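Local coordinates for 3-oxoacyl-[acyl-carrier-protein] synthase (Arabidopsis thaliana, PDB 2IX4) that catalyses the condensation steps of mitochondrial fatty acid synthesis, adding two carbons from malonyl-ACP to a growing acyl chain, at residues 205-210 and 359-364; 89-94 and 248-253. One frame throughout, in Å; residues are numbered along the deposited sequence.

Contact 1. Residues 205-210 and 359-364; sequences GTESSI and HLLGAA. With 6NA (hexanoic acid), chain C.
Leu360 meets Glu207 through its backbone: its O atom lies 3.4 Å from Glu207 CB, where the glutamate side chain leaves strand 200-207. That same oxygen accepts the N-H of Ala363, closing a type II' beta turn, and Leu361 takes the turn's first corner with a positive phi (57°), uncommon for a residue with a side chain. Leu361 crosses Glu207 at about a right angle. Its CG is anti to the carbonyl carbon (chi1 -57°), and from there the two methyls part: CD1 turns to Glu207 CG and Ser209 CB, while Leu361 CD2 lies 3.9 Å above the centre of the His359 ring, the imidazole of a predicted active-site histidine. Leu361 CB also borders the methyl end of the bound hexanoic acid, 3.7 Å from its C6. Gly362 supplies the polar link. Gly362 N donates to Glu207 OE1 at 2.8 Å, by the lone pair anti to the other carboxylate oxygen, in a bond bent to 134°. The glutamate chain, bent at chi2, lays this oxygen so close that a CB on Gly362 would collide with it; likewise, a CB on Gly205 would run into Gly362 O. Ala363 then sets its methyl against the strand, with CB 3.6 Å from Gly205 O, and the chain runs on into helix 364-378. Glu207 OE2 accepts from Ile124 N, and Glu207 OE1 has a weak further bond from Gly123 N. Thr206 O, by contrast, is buried here with no polar partner. The chemistry is that of a carboxylate inside an acyl pocket: Glu207 OE1 stands 3.3 Å from the ligand's C6, and the backbone N-H groups of Gly362 and Ile124, with a weak bond from Gly123, would probably favour the charged carboxylate beside that apolar tail.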
loop_
_atom_site.group_PDB
_atom_site.type_symbol
_atom_site.label_atom_id
_atom_site.label_comp_id
_atom_site.label_asym_id
_atom_site.label_seq_id
_atom_site.Cartn_x
_atom_site.Cartn_y
_atom_site.Cartn_z
ATOM N N GLY A 205 0.017 -8.068 8.207
ATOM C CA GLY A 205 0.656 -6.773 8.371
ATOM C C GLY A 205 1.959 -6.888 9.126
ATOM O O GLY A 205 2.173 -7.837 9.885
ATOM N N THR A 206 2.838 -5.919 8.907
ATOM C CA THR A 206 4.117 -5.875 9.599
ATOM C C THR A 206 4.558 -4.435 9.823
ATOM O O THR A 206 4.204 -3.543 9.051
ATOM C CB THR A 206 5.216 -6.686 8.862
ATOM O OG1 THR A 206 6.429 -6.647 9.622
ATOM C CG2 THR A 206 5.472 -6.143 7.451
ATOM N N GLU A 207 5.310 -4.216 10.895
ATOM C CA GLU A 207 5.845 -2.895 11.198
ATOM C C GLU A 207 7.018 -2.991 12.152
ATOM O O GLU A 207 6.983 -3.735 13.131
ATOM C CB GLU A 207 4.777 -1.979 11.795
ATOM C CG GLU A 207 5.064 -0.488 11.595
ATOM C CD GLU A 207 4.628 0.004 10.228
ATOM O OE1 GLU A 207 3.406 0.095 10.000
ATOM O OE2 GLU A 207 5.501 0.300 9.382
ATOM N N SER A 208 8.064 -2.238 11.844
ATOM C CA SER A 208 9.192 -2.078 12.740
ATOM C C SER A 208 9.621 -0.632 12.655
ATOM O O SER A 208 10.577 -0.288 11.960
ATOM C CB SER A 208 10.337 -3.000 12.351
ATOM O OG SER A 208 11.333 -2.972 13.354
ATOM N N SER A 209 8.889 0.216 13.360
ATOM C CA SER A 209 9.073 1.650 13.246
ATOM C C SER A 209 9.399 2.300 14.592
ATOM O O SER A 209 9.007 3.437 14.848
ATOM C CB SER A 209 7.826 2.280 12.612
ATOM O OG SER A 209 8.165 3.453 11.894
ATOM N N ILE A 210 10.120 1.582 15.454
ATOM C CA ILE A 210 10.615 2.183 16.696
ATOM C C ILE A 210 12.040 2.687 16.486
ATOM O O ILE A 210 13.003 1.919 16.532
ATOM C CB ILE A 210 10.529 1.240 17.930
ATOM C CG1 ILE A 210 9.112 0.675 18.093
ATOM C CG2 ILE A 210 10.954 1.999 19.200
ATOM C CD1 ILE A 210 8.981 -0.378 19.178
ATOM N N HIS A 359 0.537 -0.014 20.185
ATOM C CA HIS A 359 0.012 0.183 18.839
ATOM C C HIS A 359 1.001 -0.349 17.799
ATOM O O HIS A 359 2.027 0.285 17.524
ATOM C CB HIS A 359 -0.282 1.666 18.591
ATOM C CG HIS A 359 -1.175 1.921 17.416
ATOM N ND1 HIS A 359 -1.373 0.997 16.412
ATOM C CD2 HIS A 359 -1.899 3.011 17.071
ATOM C CE1 HIS A 359 -2.200 1.497 15.512
ATOM N NE2 HIS A 359 -2.533 2.718 15.887
ATOM N N LEU A 360 0.689 -1.509 17.222
ATOM C CA LEU A 360 1.579 -2.147 16.243
ATOM C C LEU A 360 1.474 -1.536 14.844
ATOM O O LEU A 360 2.042 -2.066 13.884
ATOM C CB LEU A 360 1.363 -3.666 16.184
ATOM C CG LEU A 360 1.606 -4.553 17.413
ATOM C CD1 LEU A 360 1.991 -5.954 16.960
ATOM C CD2 LEU A 360 2.668 -4.008 18.350
ATOM N N LEU A 361 0.739 -0.428 14.743
ATOM C CA LEU A 361 0.639 0.377 13.524
ATOM C C LEU A 361 0.146 -0.439 12.320
ATOM O O LEU A 361 -0.997 -0.891 12.315
ATOM C CB LEU A 361 1.964 1.118 13.248
ATOM C CG LEU A 361 2.516 2.054 14.345
ATOM C CD1 LEU A 361 3.856 2.658 13.937
ATOM C CD2 LEU A 361 1.534 3.163 14.712
ATOM N N GLY A 362 0.998 -0.634 11.315
ATOM C CA GLY A 362 0.645 -1.430 10.132
ATOM C C GLY A 362 0.337 -2.889 10.419
ATOM O O GLY A 362 -0.352 -3.548 9.636
ATOM N N ALA A 363 0.849 -3.398 11.538
ATOM C CA ALA A 363 0.614 -4.784 11.934
ATOM C C ALA A 363 -0.573 -4.949 12.886
ATOM O O ALA A 363 -1.024 -6.069 13.127
ATOM C CB ALA A 363 1.875 -5.376 12.551
ATOM N N ALA A 364 -1.074 -3.833 13.415
ATOM C CA ALA A 364 -2.139 -3.839 14.423
ATOM C C ALA A 364 -3.385 -4.604 13.981
ATOM O O ALA A 364 -3.893 -5.448 14.722
ATOM C CB ALA A 364 -2.504 -2.412 14.818
HETATM C CA 6NA C . -0.755 6.142 12.247
HETATM C C 6NA C . -1.864 5.131 12.081
HETATM O O 6NA C . -2.876 5.416 11.462
HETATM C CB 6NA C . 0.107 6.150 10.991
HETATM C CG 6NA C . 1.170 5.054 11.042
HETATM C CD 6NA C . 1.234 4.294 9.729
HETATM C C6 6NA C . 1.518 2.829 9.964
#

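Contact 2. Residues 89-94 and 248-253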
loop_
_atom_site.group_PDB
_atom_site.type_symbol
_atom_site.label_atom_id
_atom_site.label_comp_id
_atom_site.label_asym_id
_atom_site.label_seq_id
_atom_site.Cartn_x
_atom_site.Cartn_y
_atom_site.Cartn_z
ATOM N N ILE A 89 10.429 -6.645 7.162
ATOM C CA ILE A 89 10.432 -7.799 6.259
ATOM C C ILE A 89 10.700 -9.106 7.023
ATOM O O ILE A 89 10.028 -10.116 6.792
ATOM C CB ILE A 89 11.429 -7.619 5.083
ATOM C CG1 ILE A 89 11.033 -6.413 4.225
ATOM C CG2 ILE A 89 11.498 -8.890 4.222
ATOM C CD1 ILE A 89 12.124 -5.916 3.280
ATOM N N GLY A 90 11.670 -9.074 7.935
ATOM C CA GLY A 90 12.015 -10.240 8.753
ATOM C C GLY A 90 10.895 -10.698 9.673
ATOM O O GLY A 90 10.691 -11.902 9.859
ATOM N N TYR A 91 10.173 -9.737 10.251
ATOM C CA TYR A 91 9.021 -10.037 11.107
ATOM C C TYR A 91 7.937 -10.784 10.333
ATOM O O TYR A 91 7.394 -11.779 10.817
ATOM C CB TYR A 91 8.424 -8.758 11.711
ATOM C CG TYR A 91 9.290 -8.034 12.722
ATOM C CD1 TYR A 91 9.012 -6.714 13.068
ATOM C CD2 TYR A 91 10.387 -8.656 13.327
ATOM C CE1 TYR A 91 9.787 -6.036 13.989
ATOM C CE2 TYR A 91 11.178 -7.979 14.250
ATOM C CZ TYR A 91 10.869 -6.668 14.574
ATOM O OH TYR A 91 11.636 -5.979 15.482
ATOM N N ALA A 92 7.643 -10.295 9.129
ATOM C CA ALA A 92 6.615 -10.869 8.269
ATOM C C ALA A 92 6.985 -12.275 7.823
ATOM O O ALA A 92 6.141 -13.164 7.829
ATOM C CB ALA A 92 6.370 -9.977 7.064
ATOM N N VAL A 93 8.244 -12.471 7.445
ATOM C CA VAL A 93 8.716 -13.786 7.014
ATOM C C VAL A 93 8.636 -14.776 8.176
ATOM O O VAL A 93 8.173 -15.902 8.004
ATOM C CB VAL A 93 10.142 -13.726 6.399
ATOM C CG1 VAL A 93 10.683 -15.131 6.115
ATOM C CG2 VAL A 93 10.128 -12.902 5.118
ATOM N N CYS A 94 9.072 -14.336 9.356
ATOM C CA CYS A 94 8.982 -15.137 10.582
ATOM C C CYS A 94 7.539 -15.572 10.863
ATOM O O CYS A 94 7.270 -16.757 11.078
ATOM C CB CYS A 94 9.544 -14.350 11.773
ATOM S SG CYS A 94 9.461 -15.216 13.352
ATOM N N ILE A 248 3.887 3.348 20.733
ATOM C CA ILE A 248 4.322 2.686 19.504
ATOM C C ILE A 248 4.804 1.278 19.828
ATOM O O ILE A 248 5.567 1.077 20.770
ATOM C CB ILE A 248 5.443 3.474 18.757
ATOM C CG1 ILE A 248 4.949 4.854 18.324
ATOM C CG2 ILE A 248 5.910 2.726 17.510
ATOM C CD1 ILE A 248 6.007 5.706 17.636
ATOM N N GLY A 249 4.323 0.310 19.057
ATOM C CA GLY A 249 4.774 -1.073 19.169
ATOM C C GLY A 249 5.288 -1.560 17.830
ATOM O O GLY A 249 5.247 -0.831 16.845
ATOM N N GLU A 250 5.770 -2.799 17.790
ATOM C CA GLU A 250 6.296 -3.381 16.558
ATOM C C GLU A 250 5.964 -4.868 16.478
ATOM O O GLU A 250 5.716 -5.512 17.497
ATOM C CB GLU A 250 7.817 -3.189 16.482
ATOM C CG GLU A 250 8.570 -3.846 17.638
ATOM C CD GLU A 250 10.071 -3.900 17.439
ATOM O OE1 GLU A 250 10.549 -3.637 16.313
ATOM O OE2 GLU A 250 10.779 -4.215 18.418
ATOM N N GLY A 251 5.964 -5.402 15.262
ATOM C CA GLY A 251 5.799 -6.842 15.060
ATOM C C GLY A 251 5.068 -7.163 13.778
ATOM O O GLY A 251 4.995 -6.336 12.867
ATOM N N SER A 252 4.519 -8.369 13.712
ATOM C CA SER A 252 3.805 -8.824 12.527
ATOM C C SER A 252 2.736 -9.839 12.888
ATOM O O SER A 252 2.905 -10.633 13.814
ATOM C CB SER A 252 4.775 -9.449 11.515
ATOM O OG SER A 252 4.104 -9.827 10.321
ATOM N N GLY A 253 1.640 -9.797 12.142
ATOM C CA GLY A 253 0.612 -10.823 12.203
ATOM C C GLY A 253 0.355 -11.315 10.796
ATOM O O GLY A 253 0.161 -10.520 9.876
#
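Ala92 and Ser252 mark the closest backbone approach, CA to CA 5.5 Å, as helix 89-94 passes over strand 251-253 with the axes 7.1 Å apart and the N-to-C directions 36° from parallel. This is the helix-on-sheet layering of the thiolase fold: helix 87-102 lies on a face of the sheet in which strands 200-207 and 251-259 are neighbours. Tyr91 carries most of the contact. With CG anti to its carbonyl carbon, the ring runs along the strand toward its start, passing Gly251 CA, which comes 3.8 Å from Tyr91 CD1. At the far end Tyr91 OH donates to Glu250 OE1 at 2.7 Å. The carboxylate oxygen sits at the ring's edge, near its plane, yet the hydroxyl meets the carboxylate from above, 62° out of its plane, and the two flat groups stand 81° apart. Glu250 is gripped further: Ser208 OG also bonds OE1, and Val65 N holds OE2. The tyrosine hydroxyl has a second partner in Tyr67 OH, and Phe74 meets the ring edge-to-face. A phenylalanine in place of Tyr91 would keep the ring packing but would probably leave Glu250 OE1 short of one donor and Tyr67 OH without its mate. Nearer the helix, Ser252 packs its CB against the helix at Tyr91, 3.7 Å from Tyr91 CB. Its hydroxyl, anti to the backbone N, is hydrogen-bonded to Gly205 O on the neighbouring strand, while the same Ser252 OG rests 3.4 Å from Ala92 CA.

Overall arrangement
From the N terminus, helix 87-102 comes first and opens the loop of contact 2; strand 200-207 then opens that of contact 1. Residues 248-253 close contact 2 after 153 intervening residues, and 359-364 close contact 1 after 148, so the two loops cross. Strands 200-207 and 251-259 pair antiparallel, so that one sheet serves both contacts: contact 2 lays helix 87-102 on it, and contact 1 brings up the turn leading into helix 364-378. Residues 359-364 also touch residues 248-253 directly, with His359 O 2.8 Å from Gly249 N, a probable hydrogen bond, and Ala363 CB packed on Gly251 O. Helix, paired strands and acyl-pocket turn are thereby joined in one buried region.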